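Mandelate racemase/muconate lactonizing protein (Paenibacillus sp., PDB 3V5C) probably catalyses the magnesium-dependent dehydration of galacturonate, as a member of the enolase superfamily carrying a mandelate racemase-type barrel domain. Local coordinates at residues 186-191 with 222-227; 216-221 with 247-252; 234-237 with 241-244; 269-274 with 282-287. The protein carries 1 engineered substitution. All blocks are in the same frame, centred on the assembly; numbering follows the deposited sequence.

Contact 1 of 4, residues 186-191 with 222-227; sequences RDIAIV and AALSDV
I188 and V191, one helical turn apart, receive L224 between them where two neighbouring helices of the enolase-type TIM barrel, 180-198 and 214-223, lie against each other. L224 follows the last turn of helix 214-223, and its two methyls are turned to different partners. CD2 lies chiefly against I188, 3.9 Å from I188 CG2 and 3.7 Å from the carbonyl O of the same residue, the two side chains meeting at a slant. CD1 lies chiefly against V191, 3.8 Å from V191 CG1, and here the side chains stand roughly at right angles. In V191 the touching branch, CG1, is anti to the backbone N (chi1 176°), which turns it to the leucine. I188 uses both of its branches: while CG2 faces L224, the end of the longer arm, CD1, rests 3.6 Å from the CB of A223. The side chains that meet are all apolar, and their polar neighbours lie around them. D187 instead makes a salt bridge with R173 and hydrogen bonds with Y212 and G172, and R186 reaches D139. Beyond the helix the chain bends in a type I turn from L224 to V227, with V227 N bonded to L224 O. One turn residue, D226, makes a salt bridge with R192 of helix 180-198. At the helix end A222 O accepts two donors, S225 N and, on a lone pair in the carbonyl plane, S225 OG at 2.6 Å.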
loop_
_atom_site.group_PDB
_atom_site.type_symbol
_atom_site.label_atom_id
_atom_site.label_comp_id
_atom_site.label_asym_id
_atom_site.label_seq_id
_atom_site.Cartn_x
_atom_site.Cartn_y
_atom_site.Cartn_z
ATOM N N ARG A 186 2.193 22.319 -16.164
ATOM C CA ARG A 186 2.641 22.399 -14.768
ATOM C C ARG A 186 3.020 21.010 -14.263
ATOM O O ARG A 186 4.040 20.868 -13.591
ATOM C CB ARG A 186 1.594 23.105 -13.881
ATOM C CG ARG A 186 1.736 22.922 -12.359
ATOM C CD ARG A 186 2.321 24.082 -11.564
ATOM N NE ARG A 186 1.696 25.404 -11.733
ATOM C CZ ARG A 186 0.931 26.041 -10.838
ATOM N NH1 ARG A 186 0.593 25.499 -9.660
ATOM N NH2 ARG A 186 0.500 27.262 -11.131
ATOM N N ASP A 187 2.228 19.985 -14.613
ATOM C CA ASP A 187 2.582 18.611 -14.264
ATOM C C ASP A 187 4.005 18.312 -14.709
ATOM O O ASP A 187 4.809 17.791 -13.941
ATOM C CB ASP A 187 1.696 17.578 -14.980
ATOM C CG ASP A 187 0.283 17.482 -14.437
ATOM O OD1 ASP A 187 -0.021 17.911 -13.298
ATOM O OD2 ASP A 187 -0.555 16.939 -15.205
ATOM N N ILE A 188 4.286 18.605 -15.982
ATOM C CA ILE A 188 5.573 18.265 -16.597
ATOM C C ILE A 188 6.725 18.965 -15.865
ATOM O O ILE A 188 7.729 18.333 -15.535
ATOM C CB ILE A 188 5.594 18.649 -18.080
ATOM C CG1 ILE A 188 4.652 17.719 -18.853
ATOM C CG2 ILE A 188 7.025 18.531 -18.640
ATOM C CD1 ILE A 188 4.199 18.242 -20.207
ATOM N N ALA A 189 6.553 20.266 -15.624
ATOM C CA ALA A 189 7.559 21.068 -14.941
ATOM C C ALA A 189 7.832 20.515 -13.550
ATOM O O ALA A 189 8.975 20.476 -13.103
ATOM C CB ALA A 189 7.095 22.510 -14.832
ATOM N N ILE A 190 6.772 20.124 -12.850
ATOM C CA ILE A 190 6.933 19.560 -11.512
ATOM C C ILE A 190 7.695 18.236 -11.548
ATOM O O ILE A 190 8.594 17.992 -10.739
ATOM C CB ILE A 190 5.567 19.401 -10.811
ATOM C CG1 ILE A 190 5.014 20.782 -10.441
ATOM C CG2 ILE A 190 5.689 18.504 -9.575
ATOM C CD1 ILE A 190 3.585 20.792 -9.944
ATOM N N VAL A 191 7.322 17.358 -12.464
ATOM C CA VAL A 191 8.025 16.102 -12.575
ATOM C C VAL A 191 9.506 16.315 -12.865
ATOM O O VAL A 191 10.352 15.709 -12.231
ATOM C CB VAL A 191 7.386 15.189 -13.602
ATOM C CG1 VAL A 191 8.230 13.920 -13.740
ATOM C CG2 VAL A 191 5.956 14.847 -13.161
ATOM N N ALA A 222 6.204 12.186 -23.778
ATOM C CA ALA A 222 7.154 12.706 -24.754
ATOM C C ALA A 222 7.918 13.877 -24.148
ATOM O O ALA A 222 9.144 13.934 -24.245
ATOM C CB ALA A 222 6.450 13.109 -26.048
ATOM N N ALA A 223 7.200 14.797 -23.505
ATOM C CA ALA A 223 7.845 15.956 -22.893
ATOM C C ALA A 223 8.899 15.498 -21.890
ATOM O O ALA A 223 9.949 16.127 -21.757
ATOM C CB ALA A 223 6.814 16.858 -22.232
ATOM N N LEU A 224 8.635 14.383 -21.221
ATOM C CA LEU A 224 9.540 13.845 -20.211
ATOM C C LEU A 224 10.511 12.784 -20.741
ATOM O O LEU A 224 11.042 12.002 -19.966
ATOM C CB LEU A 224 8.761 13.315 -19.003
ATOM C CG LEU A 224 7.924 14.360 -18.249
ATOM C CD1 LEU A 224 6.922 13.697 -17.327
ATOM C CD2 LEU A 224 8.816 15.322 -17.449
ATOM N N SER A 225 10.747 12.785 -22.052
ATOM C CA SER A 225 11.674 11.839 -22.686
ATOM C C SER A 225 13.043 11.841 -22.020
ATOM O O SER A 225 13.649 10.784 -21.813
ATOM C CB SER A 225 11.859 12.186 -24.161
ATOM O OG SER A 225 10.682 11.906 -24.899
ATOM N N ASP A 226 13.529 13.038 -21.701
ATOM C CA ASP A 226 14.868 13.195 -21.138
ATOM C C ASP A 226 14.889 12.890 -19.647
ATOM O O ASP A 226 15.928 12.971 -19.000
ATOM C CB ASP A 226 15.416 14.603 -21.399
ATOM C CG ASP A 226 14.389 15.702 -21.144
ATOM O OD1 ASP A 226 13.277 15.410 -20.646
ATOM O OD2 ASP A 226 14.704 16.877 -21.444
ATOM N N VAL A 227 13.730 12.539 -19.107
ATOM C CA VAL A 227 13.615 12.215 -17.701
ATOM C C VAL A 227 13.378 10.725 -17.572
ATOM O O VAL A 227 12.557 10.158 -18.284
ATOM C CB VAL A 227 12.419 12.943 -17.064
ATOM C CG1 VAL A 227 12.171 12.423 -15.672
ATOM C CG2 VAL A 227 12.637 14.449 -17.066
#

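Contact 2 of 4, residues 216-221 with 247-252; sequences LTKEVL and KEWLGQ
The aliphatic chain of K218 lies along one face of the W249 indole, and this is the closely packed part of the contact. K218 is extended beyond CG, so successive methylenes follow the ring system: CG stands 3.8 Å above its plane, and CD sits over the five-membered ring, 3.8 Å from the centroid and only 8° off the normal, a CH-pi contact. W249 has CG anti to its own backbone N (chi1 -177°), which carries the indole across to helix 214-223, where CH2 comes within 3.4 Å of the K218 carbonyl O. At the ring edge L221 CB meets W249 CZ3 at 3.9 Å. The packing is sparser beside it, where L221 CD1 and L250 CD2 touch at 4.0 Å. E219, on the far side of its helix, and E248 are solvent-exposed, and the K218 ammonium, near W249 CD1, makes its salt bridge with D245. Replacing W249 by an alanine would probably leave the lysine methylenes without the flat surface they lie on and open a gap beside L221. The segment axes run nearly parallel, at 23° and 11.7 Å, as suits neighbouring outer helices of a barrel; L221 also reaches L232 on strand 231-233 and L246 on helix 240-253, while L216 and V220 pack on helix 180-198.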
loop_
_atom_site.group_PDB
_atom_site.type_symbol
_atom_site.label_atom_id
_atom_site.label_comp_id
_atom_site.label_asym_id
_atom_site.label_seq_id
_atom_site.Cartn_x
_atom_site.Cartn_y
_atom_site.Cartn_z
ATOM N N LEU A 216 -3.154 12.916 -24.060
ATOM C CA LEU A 216 -2.529 13.693 -22.985
ATOM C C LEU A 216 -1.355 12.926 -22.414
ATOM O O LEU A 216 -0.302 13.499 -22.119
ATOM C CB LEU A 216 -3.515 14.006 -21.867
ATOM C CG LEU A 216 -4.415 15.203 -22.103
ATOM C CD1 LEU A 216 -5.576 15.202 -21.105
ATOM C CD2 LEU A 216 -3.609 16.513 -22.018
ATOM N N THR A 217 -1.548 11.617 -22.251
ATOM C CA THR A 217 -0.514 10.755 -21.702
ATOM C C THR A 217 0.716 10.771 -22.581
ATOM O O THR A 217 1.827 10.926 -22.083
ATOM C CB THR A 217 -1.039 9.324 -21.537
ATOM O OG1 THR A 217 -2.142 9.360 -20.620
ATOM C CG2 THR A 217 0.063 8.422 -20.987
ATOM N N LYS A 218 0.515 10.636 -23.889
ATOM C CA LYS A 218 1.635 10.654 -24.814
ATOM C C LYS A 218 2.328 12.016 -24.818
ATOM O O LYS A 218 3.552 12.085 -24.970
ATOM C CB LYS A 218 1.157 10.298 -26.226
ATOM C CG LYS A 218 0.752 8.833 -26.352
ATOM C CD LYS A 218 0.204 8.573 -27.756
ATOM C CE LYS A 218 -0.064 7.090 -27.946
ATOM N NZ LYS A 218 -0.659 6.829 -29.297
ATOM N N GLU A 219 1.553 13.085 -24.655
ATOM C CA GLU A 219 2.150 14.421 -24.644
ATOM C C GLU A 219 3.066 14.571 -23.442
ATOM O O GLU A 219 4.182 15.091 -23.560
ATOM C CB GLU A 219 1.093 15.510 -24.621
ATOM C CG GLU A 219 1.649 16.891 -24.403
ATOM C CD GLU A 219 0.687 17.978 -24.831
ATOM O OE1 GLU A 219 -0.197 17.705 -25.683
ATOM O OE2 GLU A 219 0.818 19.108 -24.311
ATOM N N VAL A 220 2.598 14.109 -22.287
ATOM C CA VAL A 220 3.393 14.195 -21.073
ATOM C C VAL A 220 4.637 13.297 -21.125
ATOM O O VAL A 220 5.746 13.728 -20.776
ATOM C CB VAL A 220 2.534 13.840 -19.879
ATOM C CG1 VAL A 220 3.390 13.660 -18.643
ATOM C CG2 VAL A 220 1.461 14.909 -19.676
ATOM N N LEU A 221 4.463 12.056 -21.571
ATOM C CA LEU A 221 5.579 11.123 -21.672
ATOM C C LEU A 221 6.638 11.619 -22.654
ATOM O O LEU A 221 7.836 11.486 -22.383
ATOM C CB LEU A 221 5.100 9.730 -22.077
ATOM C CG LEU A 221 4.264 9.012 -21.022
ATOM C CD1 LEU A 221 3.739 7.695 -21.550
ATOM C CD2 LEU A 221 5.112 8.782 -19.787
ATOM N N LYS A 247 1.721 0.996 -25.150
ATOM C CA LYS A 247 2.887 0.125 -25.107
ATOM C C LYS A 247 3.653 0.100 -26.424
ATOM O O LYS A 247 4.882 0.137 -26.435
ATOM C CB LYS A 247 2.462 -1.285 -24.716
ATOM C CG LYS A 247 2.170 -1.426 -23.249
ATOM C CD LYS A 247 3.442 -1.318 -22.467
ATOM C CE LYS A 247 3.359 -2.124 -21.189
ATOM N NZ LYS A 247 4.614 -2.901 -20.990
ATOM N N GLU A 248 2.922 0.031 -27.530
ATOM C CA GLU A 248 3.548 0.016 -28.852
ATOM C C GLU A 248 4.251 1.341 -29.111
ATOM O O GLU A 248 5.359 1.378 -29.637
ATOM C CB GLU A 248 2.498 -0.276 -29.920
ATOM C CG GLU A 248 2.951 -0.091 -31.350
ATOM C CD GLU A 248 1.916 -0.614 -32.332
ATOM O OE1 GLU A 248 1.173 -1.551 -31.965
ATOM O OE2 GLU A 248 1.837 -0.088 -33.462
ATOM N N TRP A 249 3.597 2.432 -28.725
ATOM C CA TRP A 249 4.143 3.771 -28.865
ATOM C C TRP A 249 5.433 3.915 -28.042
ATOM O O TRP A 249 6.437 4.408 -28.542
ATOM C CB TRP A 249 3.082 4.774 -28.405
ATOM C CG TRP A 249 3.435 6.233 -28.540
ATOM C CD1 TRP A 249 3.219 7.038 -29.621
ATOM C CD2 TRP A 249 3.994 7.067 -27.525
ATOM N NE1 TRP A 249 3.647 8.322 -29.352
ATOM C CE2 TRP A 249 4.124 8.364 -28.069
ATOM C CE3 TRP A 249 4.406 6.842 -26.205
ATOM C CZ2 TRP A 249 4.639 9.428 -27.339
ATOM C CZ3 TRP A 249 4.933 7.905 -25.484
ATOM C CH2 TRP A 249 5.043 9.180 -26.054
ATOM N N LEU A 250 5.403 3.484 -26.785
ATOM C CA LEU A 250 6.593 3.516 -25.946
ATOM C C LEU A 250 7.718 2.684 -26.564
ATOM O O LEU A 250 8.888 3.058 -26.488
ATOM C CB LEU A 250 6.275 2.978 -24.551
ATOM C CG LEU A 250 5.466 3.908 -23.643
ATOM C CD1 LEU A 250 5.038 3.146 -22.402
ATOM C CD2 LEU A 250 6.291 5.125 -23.267
ATOM N N GLY A 251 7.362 1.549 -27.151
ATOM C CA GLY A 251 8.350 0.674 -27.764
ATOM C C GLY A 251 9.023 1.329 -28.961
ATOM O O GLY A 251 10.249 1.289 -29.094
ATOM N N GLN A 252 8.224 1.937 -29.829
ATOM C CA GLN A 252 8.754 2.577 -31.025
ATOM C C GLN A 252 9.721 3.690 -30.655
ATOM O O GLN A 252 10.631 4.009 -31.419
ATOM C CB GLN A 252 7.623 3.134 -31.891
ATOM C CG GLN A 252 6.869 2.072 -32.667
ATOM C CD GLN A 252 7.759 1.334 -33.653
ATOM O OE1 GLN A 252 8.272 1.926 -34.607
ATOM N NE2 GLN A 252 7.952 0.039 -33.427
#

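Contact 3 of 4, residues 234-237 with 241-244; sequences AAFH and ALYE. Engineered in segment 234-237: A234 (natural residue Glu).
F236 lays the CE2 corner of its ring over one face of Y243, 3.7 Å above the plane and offset toward the rim. The pair belongs to the loop that follows strand 231-233 of the enolase-type barrel and to the start of helix 240-253, the next outer helix. The rings are neither flat on each other nor perpendicular: their planes meet at 34° and the centroids are 5.0 Å apart. F236 and Y243 extend in opposite directions, and F236 CE2 and CZ lie over the CD1-CE1 side of Y243, with F236 CZ 3.7 Å from Y243 CE1. L242 closes on the same phenyl ring, L242 CB being 3.6 Å from F236 CE2, and its CD1 makes an off-centre CH-pi contact with the ring. With CG between the backbone N and the carbonyl carbon (chi1 39°), the F236 ring is brought to L242 and Y243, although its CB does not point at the helix. T217 and L214 of helix 214-223 also touch F236. The tyrosine hydroxyl lies toward the metal site, where it is hydrogen-bonded to D261, a magnesium ligand like the nearby E238. A234, an engineered replacement of glutamate, has its side chain about 5 Å from the magnesium ion. A water joins the two segments: it accepts from A235 N at 3.0 Å and donates to Y243 OH at 2.9 Å.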
loop_
_atom_site.group_PDB
_atom_site.type_symbol
_atom_site.label_atom_id
_atom_site.label_comp_id
_atom_site.label_asym_id
_atom_site.label_seq_id
_atom_site.Cartn_x
_atom_site.Cartn_y
_atom_site.Cartn_z
ATOM N N ALA A 234 -2.200 4.722 -13.420
ATOM C CA ALA A 234 -3.539 5.279 -13.545
ATOM C C ALA A 234 -3.613 6.464 -14.503
ATOM O O ALA A 234 -4.184 7.492 -14.171
ATOM C CB ALA A 234 -4.087 5.654 -12.175
ATOM N N ALA A 235 -3.042 6.317 -15.696
ATOM C CA ALA A 235 -3.114 7.386 -16.690
ATOM C C ALA A 235 -4.564 7.732 -17.020
ATOM O O ALA A 235 -4.949 8.915 -17.112
ATOM C CB ALA A 235 -2.349 6.990 -17.945
ATOM N N PHE A 236 -5.360 6.680 -17.162
ATOM C CA PHE A 236 -6.783 6.757 -17.476
ATOM C C PHE A 236 -7.334 5.407 -17.065
ATOM O O PHE A 236 -6.578 4.453 -16.890
ATOM C CB PHE A 236 -6.996 7.000 -18.975
ATOM C CG PHE A 236 -6.021 6.245 -19.853
ATOM C CD1 PHE A 236 -4.913 6.882 -20.414
ATOM C CD2 PHE A 236 -6.191 4.885 -20.082
ATOM C CE1 PHE A 236 -3.992 6.182 -21.204
ATOM C CE2 PHE A 236 -5.284 4.174 -20.866
ATOM C CZ PHE A 236 -4.181 4.812 -21.433
ATOM N N HIS A 237 -8.644 5.313 -16.887
ATOM C CA HIS A 237 -9.188 4.027 -16.468
ATOM C C HIS A 237 -8.734 2.942 -17.439
ATOM O O HIS A 237 -8.822 3.106 -18.655
ATOM C CB HIS A 237 -10.704 4.059 -16.358
ATOM C CG HIS A 237 -11.268 2.806 -15.774
ATOM N ND1 HIS A 237 -11.001 2.424 -14.480
ATOM C CD2 HIS A 237 -12.018 1.819 -16.314
ATOM C CE1 HIS A 237 -11.590 1.267 -14.233
ATOM N NE2 HIS A 237 -12.217 0.880 -15.326
ATOM N N ALA A 241 -7.243 -1.829 -25.213
ATOM C CA ALA A 241 -6.913 -1.222 -26.486
ATOM C C ALA A 241 -5.999 -0.023 -26.300
ATOM O O ALA A 241 -5.032 0.142 -27.036
ATOM C CB ALA A 241 -8.183 -0.816 -27.228
ATOM N N LEU A 242 -6.315 0.826 -25.333
ATOM C CA LEU A 242 -5.513 2.029 -25.130
ATOM C C LEU A 242 -4.117 1.685 -24.632
ATOM O O LEU A 242 -3.137 2.254 -25.091
ATOM C CB LEU A 242 -6.195 2.991 -24.165
ATOM C CG LEU A 242 -7.563 3.510 -24.586
ATOM C CD1 LEU A 242 -8.069 4.516 -23.576
ATOM C CD2 LEU A 242 -7.528 4.119 -26.001
ATOM N N TYR A 243 -4.033 0.744 -23.697
ATOM C CA TYR A 243 -2.719 0.327 -23.221
ATOM C C TYR A 243 -1.901 -0.431 -24.281
ATOM O O TYR A 243 -0.693 -0.299 -24.319
ATOM C CB TYR A 243 -2.857 -0.479 -21.930
ATOM C CG TYR A 243 -2.999 0.343 -20.654
ATOM C CD1 TYR A 243 -2.377 1.583 -20.503
ATOM C CD2 TYR A 243 -3.736 -0.143 -19.587
ATOM C CE1 TYR A 243 -2.492 2.301 -19.309
ATOM C CE2 TYR A 243 -3.873 0.565 -18.401
ATOM C CZ TYR A 243 -3.238 1.775 -18.259
ATOM O OH TYR A 243 -3.370 2.433 -17.061
ATOM N N GLU A 244 -2.560 -1.221 -25.135
ATOM C CA GLU A 244 -1.848 -1.872 -26.233
ATOM C C GLU A 244 -1.199 -0.802 -27.106
ATOM O O GLU A 244 -0.038 -0.925 -27.500
ATOM C CB GLU A 244 -2.799 -2.720 -27.088
ATOM C CG GLU A 244 -2.083 -3.462 -28.194
ATOM C CD GLU A 244 -3.024 -4.268 -29.074
ATOM O OE1 GLU A 244 -4.255 -4.062 -28.997
ATOM O OE2 GLU A 244 -2.526 -5.098 -29.857
HETATM O O HOH W 1 -1.129 4.068 -16.380
#

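Contact 4 of 4, residues 269-274 with 282-287; sequences HLIEWA and LQYDII
Next to the magnesium site of the enolase-type barrel, helix 270-275 packs on strand 281-282 and on the loop that leaves the strand's C-terminal end. The packing is a small apolar cluster round L282 and Y284. L282 spreads its methyls along the helix, L282 CD1 at 3.8 Å from L270 CD2 and L282 CD2 at 4.0 Å from A274 CB. The two leucines extend side by side in opposing directions; with CG anti to the backbone N (chi1 179°), L270 carries CD2 to L282 CD1 and to the phenol oxygen of Y284, and its side chain is about 6 Å from the magnesium ion. Y284 slots its phenol end between L270 and I271. The ring is met obliquely by both: I271 CG1 lies 3.5 Å from Y284 OH, and I271 CD1 4.1 Å from Y284 CE2. Helix 291-303 borders the cluster through L297, which touches I271 and Y284. With a serine in place of Y284, the ends of L270 and I271 that flank the phenol would be likely to lose their common partner. Farther along, the loop turns toward H311, which is hydrogen-bonded to D285 OD1. The other carboxylate oxygen, D285 OD2, closes an Asx turn by accepting I287 N at 2.9 Å, the donor lying 52° out of the carboxylate plane.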
loop_
_atom_site.group_PDB
_atom_site.type_symbol
_atom_site.label_atom_id
_atom_site.label_comp_id
_atom_site.label_asym_id
_atom_site.label_seq_id
_atom_site.Cartn_x
_atom_site.Cartn_y
_atom_site.Cartn_z
ATOM N N HIS A 269 -11.065 -7.622 -15.965
ATOM C CA HIS A 269 -10.173 -8.272 -16.925
ATOM C C HIS A 269 -8.732 -7.770 -16.860
ATOM O O HIS A 269 -7.904 -8.134 -17.700
ATOM C CB HIS A 269 -10.711 -8.092 -18.353
ATOM C CG HIS A 269 -12.047 -8.733 -18.569
ATOM N ND1 HIS A 269 -12.840 -8.456 -19.662
ATOM C CD2 HIS A 269 -12.721 -9.649 -17.836
ATOM C CE1 HIS A 269 -13.952 -9.166 -19.585
ATOM N NE2 HIS A 269 -13.906 -9.897 -18.485
ATOM N N LEU A 270 -8.430 -6.948 -15.855
ATOM C CA LEU A 270 -7.107 -6.309 -15.773
ATOM C C LEU A 270 -5.939 -7.287 -15.765
ATOM O O LEU A 270 -4.956 -7.082 -16.456
ATOM C CB LEU A 270 -7.015 -5.367 -14.565
ATOM C CG LEU A 270 -5.664 -4.668 -14.369
ATOM C CD1 LEU A 270 -5.332 -3.823 -15.593
ATOM C CD2 LEU A 270 -5.666 -3.787 -13.108
ATOM N N ILE A 271 -6.062 -8.362 -14.995
ATOM C CA ILE A 271 -4.976 -9.317 -14.919
ATOM C C ILE A 271 -4.788 -10.008 -16.257
ATOM O O ILE A 271 -3.670 -10.175 -16.723
ATOM C CB ILE A 271 -5.157 -10.294 -13.742
ATOM C CG1 ILE A 271 -4.960 -9.536 -12.424
ATOM C CG2 ILE A 271 -4.134 -11.419 -13.830
ATOM C CD1 ILE A 271 -5.528 -10.259 -11.218
ATOM N N GLU A 272 -5.892 -10.370 -16.909
ATOM C CA GLU A 272 -5.822 -10.903 -18.260
ATOM C C GLU A 272 -5.062 -9.939 -19.198
ATOM O O GLU A 272 -4.134 -10.345 -19.913
ATOM C CB GLU A 272 -7.235 -11.207 -18.769
ATOM C CG GLU A 272 -7.281 -11.775 -20.170
ATOM C CD GLU A 272 -8.690 -12.154 -20.608
ATOM O OE1 GLU A 272 -9.616 -12.118 -19.766
ATOM O OE2 GLU A 272 -8.867 -12.490 -21.801
ATOM N N TRP A 273 -5.425 -8.661 -19.182
ATOM C CA TRP A 273 -4.705 -7.674 -19.980
ATOM C C TRP A 273 -3.216 -7.635 -19.633
ATOM O O TRP A 273 -2.366 -7.542 -20.516
ATOM C CB TRP A 273 -5.310 -6.286 -19.780
ATOM C CG TRP A 273 -6.758 -6.218 -20.156
ATOM C CD1 TRP A 273 -7.465 -7.142 -20.884
ATOM C CD2 TRP A 273 -7.687 -5.188 -19.804
ATOM N NE1 TRP A 273 -8.776 -6.740 -21.004
ATOM C CE2 TRP A 273 -8.932 -5.538 -20.362
ATOM C CE3 TRP A 273 -7.578 -3.976 -19.106
ATOM C CZ2 TRP A 273 -10.065 -4.738 -20.215
ATOM C CZ3 TRP A 273 -8.701 -3.190 -18.950
ATOM C CH2 TRP A 273 -9.929 -3.563 -19.513
ATOM N N ALA A 274 -2.901 -7.725 -18.349
ATOM C CA ALA A 274 -1.510 -7.733 -17.922
ATOM C C ALA A 274 -0.748 -8.947 -18.462
ATOM O O ALA A 274 0.383 -8.812 -18.944
ATOM C CB ALA A 274 -1.411 -7.668 -16.395
ATOM N N LEU A 282 0.822 -4.447 -10.959
ATOM C CA LEU A 282 -0.553 -4.528 -10.452
ATOM C C LEU A 282 -0.639 -3.951 -9.049
ATOM O O LEU A 282 0.210 -4.234 -8.194
ATOM C CB LEU A 282 -1.049 -5.970 -10.446
ATOM C CG LEU A 282 -1.441 -6.580 -11.798
ATOM C CD1 LEU A 282 -2.510 -5.725 -12.494
ATOM C CD2 LEU A 282 -0.229 -6.776 -12.694
ATOM N N GLN A 283 -1.685 -3.177 -8.792
ATOM C CA GLN A 283 -1.704 -2.347 -7.593
ATOM C C GLN A 283 -2.958 -2.475 -6.758
ATOM O O GLN A 283 -3.384 -1.508 -6.138
ATOM C CB GLN A 283 -1.490 -0.872 -7.987
ATOM C CG GLN A 283 -0.205 -0.653 -8.793
ATOM C CD GLN A 283 -0.021 0.803 -9.166
ATOM O OE1 GLN A 283 -0.837 1.375 -9.885
ATOM N NE2 GLN A 283 1.052 1.412 -8.668
ATOM N N TYR A 284 -3.531 -3.677 -6.713
ATOM C CA TYR A 284 -4.608 -3.935 -5.762
ATOM C C TYR A 284 -4.200 -3.530 -4.353
ATOM O O TYR A 284 -3.052 -3.659 -3.948
ATOM C CB TYR A 284 -5.055 -5.405 -5.813
ATOM C CG TYR A 284 -5.462 -5.791 -7.202
ATOM C CD1 TYR A 284 -6.753 -5.574 -7.633
ATOM C CD2 TYR A 284 -4.539 -6.313 -8.102
ATOM C CE1 TYR A 284 -7.140 -5.893 -8.935
ATOM C CE2 TYR A 284 -4.907 -6.632 -9.403
ATOM C CZ TYR A 284 -6.201 -6.416 -9.807
ATOM O OH TYR A 284 -6.561 -6.749 -11.099
ATOM N N ASP A 285 -5.164 -3.007 -3.613
ATOM C CA ASP A 285 -4.904 -2.425 -2.297
ATOM C C ASP A 285 -4.593 -3.498 -1.235
ATOM O O ASP A 285 -5.140 -4.611 -1.264
ATOM C CB ASP A 285 -6.121 -1.568 -1.905
ATOM C CG ASP A 285 -5.972 -0.870 -0.555
ATOM O OD1 ASP A 285 -5.436 0.263 -0.529
ATOM O OD2 ASP A 285 -6.471 -1.407 0.461
ATOM N N ILE A 286 -3.703 -3.135 -0.315
ATOM C CA ILE A 286 -3.190 -4.026 0.732
ATOM C C ILE A 286 -4.227 -4.382 1.807
ATOM O O ILE A 286 -4.073 -5.382 2.519
ATOM C CB ILE A 286 -1.916 -3.415 1.357
ATOM C CG1 ILE A 286 -1.233 -4.395 2.301
ATOM C CG2 ILE A 286 -2.251 -2.114 2.097
ATOM C CD1 ILE A 286 -0.750 -5.659 1.635
ATOM N N ILE A 287 -5.268 -3.565 1.938
ATOM C CA ILE A 287 -6.355 -3.815 2.883
ATOM C C ILE A 287 -7.542 -4.498 2.175
ATOM O O ILE A 287 -8.107 -5.472 2.678
ATOM C CB ILE A 287 -6.852 -2.517 3.545
ATOM C CG1 ILE A 287 -5.698 -1.707 4.144
ATOM C CG2 ILE A 287 -7.909 -2.820 4.618
ATOM C CD1 ILE A 287 -4.935 -2.426 5.226
#

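All four contacts lie in the barrel domain, and contacts 3 and 4 are the ones near the metal site. Contacts 1 and 2 share helix 214-223, their centres 13 Å apart; they touch where W249 CH2 comes 3.9 Å from A222 N. Contact 3 is nested within the loop closed by contact 2 and shares helix 240-253 with it; T217 OG1 packs 3.6 Å from A235 CB, linking the helix layer to the loop. The magnesium is about 5 Å from the A234 side chain in contact 3 and about 6 Å from that of L270 in contact 4. Those two contacts do not touch, their nearest atoms being about 5 Å apart, whereas contacts 1 and 4 are 27 Å apart between centres.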